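Long-range contact in RpfR (Cronobacter turicensis, PDB 6DGG), which is a PAS-domain protein whose fold encloses a pocket occupied by lauric acid, consistent with a sensory role: residues F46-N58 with E70-R82. Sequence-based numbering, arbitrary orientation.
With DAO (lauric acid), chain B.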
ATOM      1  N   PHE A  46       7.489  -0.065   4.747  1.00 10.54           N
ATOM      2  CA  PHE A  46       7.185   1.270   4.229  1.00  9.34           C
ATOM      3  C   PHE A  46       6.557   2.220   5.241  1.00 12.27           C
ATOM      4  O   PHE A  46       6.144   3.326   4.853  1.00 10.71           O
ATOM      5  CB  PHE A  46       6.289   1.191   2.985  1.00  8.17           C
ATOM      6  CG  PHE A  46       6.919   0.480   1.833  1.00  6.86           C
ATOM      7  CD1 PHE A  46       8.076   0.971   1.253  1.00 11.13           C
ATOM      8  CD2 PHE A  46       6.364  -0.693   1.333  1.00 13.80           C
ATOM      9  CE1 PHE A  46       8.658   0.318   0.182  1.00 13.89           C
ATOM     10  CE2 PHE A  46       6.939  -1.349   0.271  1.00 10.60           C
ATOM     11  CZ  PHE A  46       8.094  -0.848  -0.307  1.00 10.21           C
ATOM     12  N   MET A  47       6.472   1.850   6.516  1.00  9.36           N
ATOM     13  CA  MET A  47       5.812   2.710   7.482  1.00  9.67           C
ATOM     14  C   MET A  47       6.625   2.821   8.763  1.00  9.89           C
ATOM     15  O   MET A  47       7.344   1.898   9.162  1.00 10.61           O
ATOM     16  CB  MET A  47       4.403   2.207   7.816  1.00  8.61           C
ATOM     17  CG  MET A  47       3.504   2.025   6.608  1.00 11.31           C
ATOM     18  SD  MET A  47       1.871   1.448   7.084  1.00  9.74           S
ATOM     19  CE  MET A  47       1.197   1.071   5.470  1.00 10.23           C
ATOM     20  N   SER A  48       6.497   3.977   9.402  1.00 10.67           N
ATOM     21  CA  SER A  48       7.020   4.174  10.736  1.00 12.19           C
ATOM     22  C   SER A  48       6.289   3.249  11.704  1.00 12.87           C
ATOM     23  O   SER A  48       5.212   2.738  11.392  1.00 12.24           O
ATOM     24  CB  SER A  48       6.771   5.615  11.164  1.00 13.06           C
ATOM     25  OG  SER A  48       5.377   5.826  11.305  1.00 13.54           O
ATOM     26  N   PRO A  49       6.849   3.015  12.897  1.00 10.38           N
ATOM     27  CA  PRO A  49       6.167   2.107  13.826  1.00 11.03           C
ATOM     28  C   PRO A  49       4.744   2.528  14.134  1.00 10.23           C
ATOM     29  O   PRO A  49       3.845   1.676  14.171  1.00  9.94           O
ATOM     30  CB  PRO A  49       7.076   2.116  15.059  1.00 13.23           C
ATOM     31  CG  PRO A  49       8.438   2.371  14.493  1.00 15.53           C
ATOM     32  CD  PRO A  49       8.206   3.350  13.361  1.00 11.99           C
ATOM     33  N   ALA A  50       4.513   3.827  14.339  1.00 10.28           N
ATOM     34  CA  ALA A  50       3.170   4.290  14.677  1.00 13.27           C
ATOM     35  C   ALA A  50       2.206   4.073  13.521  1.00 11.21           C
ATOM     36  O   ALA A  50       1.059   3.658  13.730  1.00 10.58           O
ATOM     37  CB  ALA A  50       3.208   5.769  15.051  1.00 14.67           C
ATOM     38  N   GLU A  51       2.637   4.378  12.299  1.00 11.18           N
ATOM     39  CA  GLU A  51       1.766   4.178  11.148  1.00  7.04           C
ATOM     40  C   GLU A  51       1.537   2.697  10.896  1.00  9.48           C
ATOM     41  O   GLU A  51       0.413   2.287  10.578  1.00 10.28           O
ATOM     42  CB  GLU A  51       2.364   4.857   9.912  1.00  8.67           C
ATOM     43  CG  GLU A  51       2.236   6.361   9.919  1.00 11.55           C
ATOM     44  CD  GLU A  51       0.802   6.801   9.791  1.00 15.72           C
ATOM     45  OE1 GLU A  51       0.407   7.211   8.693  1.00 13.76           O
ATOM     46  OE2 GLU A  51       0.055   6.719  10.790  1.00 23.80           O
ATOM     47  N   ALA A  52       2.586   1.882  11.039  1.00  8.76           N
ATOM     48  CA  ALA A  52       2.455   0.444  10.823  1.00  8.48           C
ATOM     49  C   ALA A  52       1.448  -0.168  11.786  1.00 10.06           C
ATOM     50  O   ALA A  52       0.638  -1.019  11.397  1.00 11.10           O
ATOM     51  CB  ALA A  52       3.818  -0.221  10.986  1.00  9.21           C
ATOM     52  N   SER A  53       1.502   0.226  13.055  1.00 10.32           N
ATOM     53  CA  SER A  53       0.577  -0.327  14.036  1.00 13.76           C
ATOM     54  C   SER A  53      -0.860   0.025  13.683  1.00 12.45           C
ATOM     55  O   SER A  53      -1.745  -0.836  13.705  1.00 11.79           O
ATOM     56  CB  SER A  53       0.935   0.182  15.428  1.00 13.91           C
ATOM     57  OG  SER A  53       2.135  -0.415  15.876  1.00 24.82           O
ATOM     58  N   ALA A  54      -1.113   1.288  13.346  1.00 11.50           N
ATOM     59  CA  ALA A  54      -2.466   1.675  12.970  1.00 11.15           C
ATOM     60  C   ALA A  54      -2.905   0.942  11.712  1.00  8.56           C
ATOM     61  O   ALA A  54      -4.026   0.423  11.641  1.00 10.38           O
ATOM     62  CB  ALA A  54      -2.530   3.182  12.747  1.00 10.55           C
ATOM     63  N   SER A  55      -2.024   0.883  10.716  1.00  8.89           N
ATOM     64  CA  SER A  55      -2.358   0.294   9.424  1.00  7.56           C
ATOM     65  C   SER A  55      -2.608  -1.202   9.541  1.00 10.17           C
ATOM     66  O   SER A  55      -3.557  -1.732   8.949  1.00  9.70           O
ATOM     67  CB  SER A  55      -1.204   0.556   8.465  1.00  7.51           C
ATOM     68  OG  SER A  55      -1.550   0.213   7.132  1.00 10.76           O
ATOM     69  N   ARG A  56      -1.756  -1.901  10.289  1.00  9.37           N
ATOM     70  CA  ARG A  56      -1.938  -3.332  10.479  1.00  8.51           C
ATOM     71  C   ARG A  56      -3.295  -3.626  11.112  1.00  9.20           C
ATOM     72  O   ARG A  56      -3.992  -4.562  10.704  1.00  9.94           O
ATOM     73  CB  ARG A  56      -0.790  -3.885  11.332  1.00 14.90           C
ATOM     74  CG  ARG A  56      -0.626  -5.391  11.297  1.00 22.66           C
ATOM     75  CD  ARG A  56       0.706  -5.823  11.941  1.00 26.84           C
ATOM     76  NE  ARG A  56       1.186  -4.839  12.909  1.00 39.00           N
ATOM     77  CZ  ARG A  56       2.339  -4.174  12.828  1.00 44.59           C
ATOM     78  NH1 ARG A  56       3.188  -4.382  11.827  1.00 46.49           N
ATOM     79  NH2 ARG A  56       2.653  -3.301  13.776  1.00 33.13           N
ATOM     80  N   ARG A  57      -3.698  -2.827  12.103  1.00  8.44           N
ATOM     81  CA  ARG A  57      -5.007  -3.029  12.720  1.00  8.92           C
ATOM     82  C   ARG A  57      -6.135  -2.757  11.733  1.00  8.40           C
ATOM     83  O   ARG A  57      -7.161  -3.448  11.756  1.00  9.58           O
ATOM     84  CB  ARG A  57      -5.157  -2.155  13.966  1.00 10.52           C
ATOM     85  CG  ARG A  57      -4.247  -2.570  15.096  1.00 12.00           C
ATOM     86  CD  ARG A  57      -4.413  -1.662  16.302  1.00 17.42           C
ATOM     87  NE  ARG A  57      -3.292  -1.808  17.224  1.00 19.07           N
ATOM     88  CZ  ARG A  57      -2.498  -0.827  17.641  1.00 20.09           C
ATOM     89  NH1 ARG A  57      -2.685   0.431  17.250  1.00 16.98           N
ATOM     90  NH2 ARG A  57      -1.513  -1.107  18.484  1.00 25.97           N
ATOM     91  N   ASN A  58      -5.968  -1.753  10.869  1.00 10.02           N
ATOM     92  CA  ASN A  58      -6.974  -1.473   9.847  1.00 10.33           C
ATOM     93  C   ASN A  58      -7.146  -2.667   8.917  1.00 11.08           C
ATOM     94  O   ASN A  58      -8.271  -3.088   8.619  1.00 10.06           O
ATOM     95  CB  ASN A  58      -6.551  -0.255   9.019  1.00  8.93           C
ATOM     96  CG  ASN A  58      -6.819   1.050   9.708  1.00 13.36           C
ATOM     97  OD1 ASN A  58      -7.197   1.093  10.880  1.00 13.64           O
ATOM     98  ND2 ASN A  58      -6.616   2.147   8.975  1.00 14.99           N
ATOM     99  N   GLU A  70     -11.458   4.838   2.647  1.00  7.67           N
ATOM    100  CA  GLU A  70     -10.289   5.649   2.359  1.00  6.55           C
ATOM    101  C   GLU A  70      -9.552   5.953   3.653  1.00  6.55           C
ATOM    102  O   GLU A  70     -10.154   6.046   4.728  1.00  8.15           O
ATOM    103  CB  GLU A  70     -10.655   6.983   1.676  1.00  7.22           C
ATOM    104  CG  GLU A  70     -11.266   6.810   0.322  1.00  8.04           C
ATOM    105  CD  GLU A  70     -11.568   8.105  -0.390  1.00  8.77           C
ATOM    106  OE1 GLU A  70     -11.122   9.186   0.064  1.00 13.01           O
ATOM    107  OE2 GLU A  70     -12.271   8.019  -1.414  1.00 11.37           O
ATOM    108  N   VAL A  71      -8.239   6.108   3.533  1.00  6.70           N
ATOM    109  CA  VAL A  71      -7.390   6.395   4.679  1.00  6.21           C
ATOM    110  C   VAL A  71      -6.192   7.189   4.190  1.00  7.92           C
ATOM    111  O   VAL A  71      -5.769   7.052   3.039  1.00  9.73           O
ATOM    112  CB  VAL A  71      -6.956   5.078   5.369  1.00  8.79           C
ATOM    113  CG1 VAL A  71      -6.019   4.286   4.479  1.00  9.76           C
ATOM    114  CG2 VAL A  71      -6.313   5.357   6.728  1.00 12.14           C
ATOM    115  N   GLU A  72      -5.629   8.004   5.081  1.00  7.29           N
ATOM    116  CA  GLU A  72      -4.387   8.718   4.812  1.00  7.42           C
ATOM    117  C   GLU A  72      -3.264   8.085   5.624  1.00  7.26           C
ATOM    118  O   GLU A  72      -3.420   7.817   6.827  1.00  9.50           O
ATOM    119  CB  GLU A  72      -4.519  10.216   5.122  1.00  6.80           C
ATOM    120  CG  GLU A  72      -5.596  10.919   4.299  1.00  7.83           C
ATOM    121  CD  GLU A  72      -5.713  12.407   4.572  1.00  9.72           C
ATOM    122  OE1 GLU A  72      -4.797  12.986   5.195  1.00 12.41           O
ATOM    123  OE2 GLU A  72      -6.733  12.990   4.154  1.00 10.75           O
ATOM    124  N   ARG A  73      -2.140   7.826   4.959  1.00  8.19           N
ATOM    125  CA  ARG A  73      -1.026   7.111   5.562  1.00  7.79           C
ATOM    126  C   ARG A  73       0.263   7.805   5.162  1.00  8.07           C
ATOM    127  O   ARG A  73       0.484   8.072   3.976  1.00  8.54           O
ATOM    128  CB  ARG A  73      -1.009   5.662   5.043  1.00 13.67           C
ATOM    129  CG  ARG A  73      -0.274   4.640   5.866  1.00 38.33           C
ATOM    130  CD  ARG A  73      -1.237   3.904   6.764  1.00 28.99           C
ATOM    131  NE  ARG A  73      -1.506   4.716   7.929  1.00 20.63           N
ATOM    132  CZ  ARG A  73      -2.550   4.587   8.737  1.00 20.26           C
ATOM    133  NH1 ARG A  73      -2.654   5.390   9.780  1.00 15.63           N
ATOM    134  NH2 ARG A  73      -3.487   3.687   8.516  1.00 16.09           N
ATOM    135  N   TRP A  74       1.109   8.102   6.142  1.00  6.23           N
ATOM    136  CA  TRP A  74       2.456   8.568   5.850  1.00  6.70           C
ATOM    137  C   TRP A  74       3.298   7.359   5.469  1.00  7.52           C
ATOM    138  O   TRP A  74       3.300   6.352   6.185  1.00  8.98           O
ATOM    139  CB  TRP A  74       3.063   9.269   7.065  1.00  7.75           C
ATOM    140  CG  TRP A  74       2.568  10.679   7.268  1.00  8.17           C
ATOM    141  CD1 TRP A  74       1.653  11.105   8.189  1.00  9.84           C
ATOM    142  CD2 TRP A  74       2.974  11.847   6.537  1.00  8.66           C
ATOM    143  NE1 TRP A  74       1.458  12.464   8.067  1.00  9.66           N
ATOM    144  CE2 TRP A  74       2.265  12.942   7.068  1.00  9.27           C
ATOM    145  CE3 TRP A  74       3.878  12.077   5.498  1.00  8.97           C
ATOM    146  CZ2 TRP A  74       2.427  14.237   6.587  1.00 10.19           C
ATOM    147  CZ3 TRP A  74       4.034  13.359   5.023  1.00  9.93           C
ATOM    148  CH2 TRP A  74       3.316  14.424   5.565  1.00 10.54           C
ATOM    149  N   ILE A  75       4.032   7.469   4.360  1.00  7.68           N
ATOM    150  CA  ILE A  75       4.744   6.352   3.745  1.00  6.94           C
ATOM    151  C   ILE A  75       6.200   6.742   3.548  1.00  7.98           C
ATOM    152  O   ILE A  75       6.496   7.849   3.080  1.00  8.41           O
ATOM    153  CB  ILE A  75       4.125   5.978   2.377  1.00  6.34           C
ATOM    154  CG1 ILE A  75       2.674   5.500   2.528  1.00  8.66           C
ATOM    155  CG2 ILE A  75       4.968   4.943   1.650  1.00  9.33           C
ATOM    156  CD1 ILE A  75       2.494   4.276   3.377  1.00 10.77           C
ATOM    157  N   LYS A  76       7.110   5.823   3.882  1.00  8.72           N
ATOM    158  CA  LYS A  76       8.540   6.030   3.694  1.00  9.96           C
ATOM    159  C   LYS A  76       8.891   5.842   2.220  1.00 10.21           C
ATOM    160  O   LYS A  76       8.704   4.752   1.664  1.00 12.16           O
ATOM    161  CB  LYS A  76       9.320   5.031   4.549  1.00 12.55           C
ATOM    162  CG  LYS A  76       9.054   5.160   6.043  1.00 15.18           C
ATOM    163  CD  LYS A  76       9.765   4.076   6.863  1.00 24.76           C
ATOM    164  CE  LYS A  76      11.283   4.214   6.832  1.00 31.71           C
ATOM    165  NZ  LYS A  76      11.958   3.180   7.678  1.00 33.25           N
ATOM    166  N   THR A  77       9.413   6.894   1.595  1.00 11.71           N
ATOM    167  CA  THR A  77       9.841   6.857   0.203  1.00 11.76           C
ATOM    168  C   THR A  77      11.317   7.224   0.117  1.00 13.70           C
ATOM    169  O   THR A  77      11.953   7.590   1.109  1.00 14.38           O
ATOM    170  CB  THR A  77       9.031   7.837  -0.659  1.00 11.98           C
ATOM    171  OG1 THR A  77       9.523   9.169  -0.459  1.00 13.65           O
ATOM    172  CG2 THR A  77       7.541   7.784  -0.319  1.00 11.58           C
ATOM    173  N   ARG A  78      11.864   7.138  -1.097  1.00 14.87           N
ATOM    174  CA  ARG A  78      13.285   7.405  -1.284  1.00 17.08           C
ATOM    175  C   ARG A  78      13.641   8.855  -0.982  1.00 18.81           C
ATOM    176  O   ARG A  78      14.819   9.156  -0.752  1.00 29.38           O
ATOM    177  CB  ARG A  78      13.724   6.995  -2.699  1.00 18.41           C
ATOM    178  CG  ARG A  78      13.176   7.875  -3.806  1.00 25.27           C
ATOM    179  CD  ARG A  78      13.084   7.136  -5.138  1.00 24.37           C
ATOM    180  NE  ARG A  78      14.330   6.477  -5.520  1.00 39.92           N
ATOM    181  CZ  ARG A  78      14.482   5.756  -6.630  1.00 50.04           C
ATOM    182  NH1 ARG A  78      15.652   5.190  -6.900  1.00 36.92           N
ATOM    183  NH2 ARG A  78      13.468   5.597  -7.475  1.00 28.34           N
ATOM    184  N   LYS A  79      12.659   9.758  -0.975  1.00 20.91           N
ATOM    185  CA  LYS A  79      12.872  11.133  -0.533  1.00 28.29           C
ATOM    186  C   LYS A  79      12.073  11.404   0.738  1.00 33.71           C
ATOM    187  O   LYS A  79      11.363  12.411   0.834  1.00 41.02           O
ATOM    188  CB  LYS A  79      12.482  12.132  -1.627  1.00 37.36           C
ATOM    189  CG  LYS A  79      13.577  12.420  -2.647  1.00 50.86           C
ATOM    190  CD  LYS A  79      13.325  13.740  -3.375  1.00 48.82           C
ATOM    191  CE  LYS A  79      13.666  14.958  -2.510  1.00 48.75           C
ATOM    192  NZ  LYS A  79      15.123  15.279  -2.503  1.00 56.32           N
ATOM    193  N   GLY A  80      12.177  10.511   1.713  1.00 22.33           N
ATOM    194  CA  GLY A  80      11.519  10.718   2.983  1.00 23.34           C
ATOM    195  C   GLY A  80      10.034  10.394   2.956  1.00 27.15           C
ATOM    196  O   GLY A  80       9.475   9.851   1.994  1.00 17.46           O
ATOM    197  N   GLN A  81       9.382  10.749   4.055  1.00 15.77           N
ATOM    198  CA  GLN A  81       7.974  10.415   4.205  1.00 12.70           C
ATOM    199  C   GLN A  81       7.098  11.303   3.324  1.00 11.07           C
ATOM    200  O   GLN A  81       7.290  12.522   3.243  1.00 13.02           O
ATOM    201  CB  GLN A  81       7.550  10.521   5.672  1.00 16.98           C
ATOM    202  CG  GLN A  81       8.188   9.450   6.567  1.00 16.02           C
ATOM    203  CD  GLN A  81       7.568   9.390   7.950  1.00 30.79           C
ATOM    204  OE1 GLN A  81       6.614   8.649   8.180  1.00 21.30           O
ATOM    205  NE2 GLN A  81       8.112  10.165   8.881  1.00 31.03           N
ATOM    206  N   ARG A  82       6.132  10.671   2.667  1.00  9.40           N
ATOM    207  CA  ARG A  82       5.126  11.339   1.859  1.00  8.28           C
ATOM    208  C   ARG A  82       3.760  10.827   2.286  1.00  7.64           C
ATOM    209  O   ARG A  82       3.612   9.671   2.673  1.00  8.13           O
ATOM    210  CB  ARG A  82       5.347  11.032   0.375  1.00 11.00           C
ATOM    211  CG  ARG A  82       6.704  11.485  -0.144  1.00 11.21           C
ATOM    212  CD  ARG A  82       6.756  12.976  -0.371  1.00 19.59           C
ATOM    213  NE  ARG A  82       6.010  13.346  -1.566  1.00 19.49           N
ATOM    214  CZ  ARG A  82       6.017  14.561  -2.103  1.00 33.09           C
ATOM    215  NH1 ARG A  82       6.738  15.534  -1.562  1.00 42.74           N
ATOM    216  NH2 ARG A  82       5.302  14.803  -3.189  1.00 17.42           N
TER
HETATM  217  O1  DAO B 301      -3.741   1.807   6.695  1.00 14.08           O
HETATM  218  O2  DAO B 301      -5.793   1.255   6.235  1.00 10.68           O
HETATM  219  C1  DAO B 301      -4.557   1.170   5.981  1.00  9.41           C
HETATM  220  C2  DAO B 301      -4.013   0.288   4.844  1.00 12.31           C
HETATM  221  C3  DAO B 301      -2.960   1.033   3.996  1.00 20.42           C
HETATM  222  C4  DAO B 301      -2.120   0.114   3.083  1.00 22.51           C
HETATM  223  C5  DAO B 301      -1.201   0.966   2.186  1.00 24.52           C
HETATM  224  C6  DAO B 301      -0.190   0.198   1.299  1.00 18.12           C
HETATM  225  C7  DAO B 301       1.148   0.981   1.282  1.00 21.51           C
HETATM  226  C8  DAO B 301       1.972   0.886  -0.010  1.00 30.84           C
HETATM  227  C9  DAO B 301       3.139   1.880   0.089  1.00 21.30           C
HETATM  228  C10 DAO B 301       4.269   1.646  -0.924  1.00 26.23           C
HETATM  229  C11 DAO B 301       4.053   2.382  -2.249  1.00 25.17           C
HETATM  230  C12 DAO B 301       4.480   3.848  -2.152  1.00 27.60           C
HETATM  231  O   HOH W   1       5.546   6.183   7.776  1.00 12.86           O
HETATM  232  O   HOH W   2       5.265   8.593  10.534  1.00 28.83           O
HETATM  233  O   HOH W   3      -1.707   8.979   9.136  1.00 18.91           O
HETATM  234  O   HOH W   4      -5.617   4.830  10.811  1.00 28.12           O
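E51 reaches from the first turn of helix 49-58 to the edge strand 70-77 and pairs with R73. Its OE1 accepts W74 N on the anti lone pair (2.8 Å), a weak bond from R73 NE and a water that also donates to E72 O; OE2 meets R73 NH1 at 3.2 Å from above the carboxylate plane. A glutamate's two oxygens can serve a strand amide and a guanidinium together. R73, whose three nitrogens can serve two carboxylates, bends at chi2 (96°) and again at chi3, which lets NE and NH1 face E51 while NH2 donates to lauric acid O1 at 2.6 Å. The short hydroxyl of S55 donates from OG to lauric acid O1 (2.7 Å), the amide of N58 from ND2 to lauric acid O2 (3.0 Å). In this PAS fold, helix and outermost strand share the carboxylate, with Y69 adding a bond. M47, unbranched and extended, crosses R73's aliphatic part, its CE methyl against R73 CG and I75 CD1. F46 O accepts from K76 N (2.8 Å), and the F46 ring turns one face to lauric acid C10. S48, the N-cap, has a short hydroxyl that accepts E51 N; one water joins S48 N to W74 O and Q81 OE1.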